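Local atomic coordinates of E3 SUMO-protein ligase SIZ1 (Saccharomyces cerevisiae, PDB entry 3I2D), a protein that acts as a SUMO E3 ligase, promoting the attachment of SUMO (Smt3) to septins and PCNA. Residues 87-92 and 192-197. Sequence-based numbering, arbitrary orientation.
Sequences VEVTGG and TKEYKL
Val87 and Tyr195 face each other as an antiparallel hydrogen-bonded pair in the PINIT domain, where the edge strand 74-90 runs beside strand 195-204. Val87 N donates to Tyr195 O at 2.7 Å, nearly straight at 168°, and Tyr195 N returns a bond to Val87 O at 3.1 Å. Both side chains leave the same face of the sheet, their CB atoms 3.7 Å apart, and this branched, compact valine fits between two larger buried neighbours, Tyr195 and Leu197, which offer its two methyls a broad ring and a branched apolar end. With chi1 at 170°, CG1 is anti to the backbone N and comes to 3.8 Å from Tyr195 CD1, approaching the ring obliquely, while CG2 is swung back beside the backbone N and meets Leu197 CD1 at 3.6 Å. Leu186 and Tyr188 of strand 182-191, which belongs to the second sheet of the domain, also pack on Val87, so this apolar cluster joins the two sheets.

Past this pair, toward Thr90 and Thr192, the ladder ends and the side chains are mostly exposed. Glu88 and Glu194 suit this solvent-facing margin; their side chains lie alongside each other and point the same way, but the carboxylates keep apart, with Glu88 OE1 5.3 Å from Glu194 OE2. The aliphatic part of Glu194 packs, CG resting near both Val87 O and Val89 CG2. Val89 CG2 in turn lies against the backbone of Lys193, 3.8 Å from its carbonyl C. A water links the two segments here: it accepts from Val89 N at 2.9 Å and donates a weak bond to Glu194 OE2.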
ATOM      1  N   VAL A  87      11.610  -4.098 -22.567  1.00 48.47           N
ATOM      2  CA  VAL A  87      11.592  -5.536 -22.734  1.00 44.84           C
ATOM      3  C   VAL A  87      10.878  -5.749 -24.058  1.00 48.01           C
ATOM      4  O   VAL A  87       9.760  -5.266 -24.262  1.00 52.62           O
ATOM      5  CB  VAL A  87      10.819  -6.222 -21.594  1.00 47.19           C
ATOM      6  CG1 VAL A  87      10.610  -7.696 -21.910  1.00 51.34           C
ATOM      7  CG2 VAL A  87      11.593  -6.087 -20.300  1.00 47.92           C
ATOM      8  N   GLU A  88      11.530  -6.458 -24.967  1.00 51.78           N
ATOM      9  CA  GLU A  88      10.957  -6.710 -26.284  1.00 54.79           C
ATOM     10  C   GLU A  88      10.214  -8.033 -26.395  1.00 53.67           C
ATOM     11  O   GLU A  88      10.288  -8.888 -25.511  1.00 53.07           O
ATOM     12  CB  GLU A  88      12.060  -6.675 -27.341  1.00 60.31           C
ATOM     13  CG  GLU A  88      12.512  -5.282 -27.753  1.00 76.45           C
ATOM     14  CD  GLU A  88      13.695  -5.318 -28.714  1.00 88.40           C
ATOM     15  OE1 GLU A  88      13.946  -4.290 -29.388  1.00 91.42           O
ATOM     16  OE2 GLU A  88      14.376  -6.371 -28.789  1.00 90.15           O
ATOM     17  N   VAL A  89       9.494  -8.184 -27.499  1.00 49.95           N
ATOM     18  CA  VAL A  89       8.758  -9.400 -27.791  1.00 43.05           C
ATOM     19  C   VAL A  89       9.751 -10.332 -28.468  1.00 46.10           C
ATOM     20  O   VAL A  89      10.301  -9.998 -29.515  1.00 52.42           O
ATOM     21  CB  VAL A  89       7.611  -9.098 -28.729  1.00 44.18           C
ATOM     22  CG1 VAL A  89       6.850 -10.368 -29.050  1.00 47.97           C
ATOM     23  CG2 VAL A  89       6.690  -8.085 -28.074  1.00 43.53           C
ATOM     24  N   THR A  90       9.985 -11.493 -27.867  1.00 45.06           N
ATOM     25  CA  THR A  90      10.959 -12.453 -28.389  1.00 45.74           C
ATOM     26  C   THR A  90      10.475 -13.849 -28.066  1.00 44.77           C
ATOM     27  O   THR A  90       9.855 -14.054 -27.031  1.00 50.79           O
ATOM     28  CB  THR A  90      12.365 -12.242 -27.731  1.00 50.77           C
ATOM     29  OG1 THR A  90      13.269 -13.270 -28.151  1.00 60.74           O
ATOM     30  CG2 THR A  90      12.261 -12.298 -26.222  1.00 52.48           C
ATOM     31  N   GLY A  91      10.750 -14.806 -28.947  1.00 45.09           N
ATOM     32  CA  GLY A  91      10.312 -16.174 -28.706  1.00 43.14           C
ATOM     33  C   GLY A  91      11.393 -16.949 -27.984  1.00 45.28           C
ATOM     34  O   GLY A  91      11.241 -18.114 -27.601  1.00 37.11           O
ATOM     35  N   GLY A  92      12.516 -16.270 -27.813  1.00 46.48           N
ATOM     36  CA  GLY A  92      13.631 -16.856 -27.118  1.00 46.93           C
ATOM     37  C   GLY A  92      13.985 -15.986 -25.934  1.00 47.08           C
ATOM     38  O   GLY A  92      13.126 -15.329 -25.337  1.00 47.41           O
ATOM     39  N   THR A 192       5.318 -12.096 -25.042  1.00 47.78           N
ATOM     40  CA  THR A 192       4.333 -11.805 -26.088  1.00 46.86           C
ATOM     41  C   THR A 192       3.956 -10.324 -26.083  1.00 50.60           C
ATOM     42  O   THR A 192       3.280  -9.850 -26.984  1.00 57.88           O
ATOM     43  CB  THR A 192       3.030 -12.600 -25.896  1.00 43.17           C
ATOM     44  OG1 THR A 192       2.440 -12.256 -24.632  1.00 46.73           O
ATOM     45  CG2 THR A 192       3.295 -14.097 -25.965  1.00 35.91           C
ATOM     46  N   LYS A 193       4.390  -9.598 -25.061  1.00 53.56           N
ATOM     47  CA  LYS A 193       4.080  -8.183 -24.952  1.00 50.70           C
ATOM     48  C   LYS A 193       5.346  -7.415 -24.598  1.00 48.66           C
ATOM     49  O   LYS A 193       6.312  -8.014 -24.148  1.00 49.12           O
ATOM     50  CB  LYS A 193       3.014  -7.994 -23.869  1.00 47.05           C
ATOM     51  CG  LYS A 193       1.974  -9.088 -23.901  1.00 55.08           C
ATOM     52  CD  LYS A 193       0.621  -8.650 -23.354  1.00 68.76           C
ATOM     53  CE  LYS A 193       0.004  -7.503 -24.149  1.00 71.47           C
ATOM     54  NZ  LYS A 193      -1.286  -7.073 -23.516  1.00 74.48           N
ATOM     55  N   GLU A 194       5.351  -6.102 -24.827  1.00 52.25           N
ATOM     56  CA  GLU A 194       6.503  -5.272 -24.480  1.00 53.88           C
ATOM     57  C   GLU A 194       6.335  -4.709 -23.074  1.00 53.80           C
ATOM     58  O   GLU A 194       5.218  -4.464 -22.631  1.00 49.39           O
ATOM     59  CB  GLU A 194       6.665  -4.115 -25.457  1.00 60.86           C
ATOM     60  CG  GLU A 194       7.450  -4.465 -26.696  1.00 77.12           C
ATOM     61  CD  GLU A 194       7.832  -3.240 -27.500  1.00 83.20           C
ATOM     62  OE1 GLU A 194       6.911  -2.481 -27.886  1.00 86.82           O
ATOM     63  OE2 GLU A 194       9.048  -3.040 -27.740  1.00 81.21           O
ATOM     64  N   TYR A 195       7.446  -4.516 -22.370  1.00 48.08           N
ATOM     65  CA  TYR A 195       7.397  -3.974 -21.020  1.00 48.15           C
ATOM     66  C   TYR A 195       8.414  -2.847 -20.877  1.00 50.36           C
ATOM     67  O   TYR A 195       9.411  -2.804 -21.585  1.00 46.83           O
ATOM     68  CB  TYR A 195       7.731  -5.041 -19.976  1.00 43.76           C
ATOM     69  CG  TYR A 195       6.849  -6.268 -19.960  1.00 39.36           C
ATOM     70  CD1 TYR A 195       6.911  -7.219 -20.984  1.00 37.46           C
ATOM     71  CD2 TYR A 195       5.993  -6.506 -18.889  1.00 26.61           C
ATOM     72  CE1 TYR A 195       6.144  -8.380 -20.930  1.00 39.57           C
ATOM     73  CE2 TYR A 195       5.230  -7.651 -18.825  1.00 40.25           C
ATOM     74  CZ  TYR A 195       5.307  -8.585 -19.843  1.00 41.63           C
ATOM     75  OH  TYR A 195       4.544  -9.718 -19.754  1.00 43.98           O
ATOM     76  N   LYS A 196       8.173  -1.937 -19.950  1.00 48.47           N
ATOM     77  CA  LYS A 196       9.110  -0.847 -19.748  1.00 51.91           C
ATOM     78  C   LYS A 196       9.429  -0.805 -18.257  1.00 53.31           C
ATOM     79  O   LYS A 196       8.532  -0.908 -17.421  1.00 51.33           O
ATOM     80  CB  LYS A 196       8.495   0.477 -20.223  1.00 50.57           C
ATOM     81  CG  LYS A 196       9.507   1.573 -20.477  1.00 55.76           C
ATOM     82  CD  LYS A 196       8.852   2.775 -21.135  1.00 73.24           C
ATOM     83  CE  LYS A 196       9.853   3.899 -21.431  1.00 80.73           C
ATOM     84  NZ  LYS A 196      10.913   3.516 -22.414  1.00 81.04           N
ATOM     85  N   LEU A 197      10.709  -0.687 -17.923  1.00 49.38           N
ATOM     86  CA  LEU A 197      11.108  -0.638 -16.528  1.00 49.13           C
ATOM     87  C   LEU A 197      11.583   0.754 -16.156  1.00 52.19           C
ATOM     88  O   LEU A 197      12.047   1.500 -17.010  1.00 55.61           O
ATOM     89  CB  LEU A 197      12.207  -1.658 -16.255  1.00 45.60           C
ATOM     90  CG  LEU A 197      11.784  -3.123 -16.390  1.00 49.22           C
ATOM     91  CD1 LEU A 197      11.485  -3.466 -17.850  1.00 48.69           C
ATOM     92  CD2 LEU A 197      12.901  -3.999 -15.877  1.00 51.93           C
TER
HETATM   93  O   HOH W   1       9.349  -5.858 -29.245  1.00 53.31           O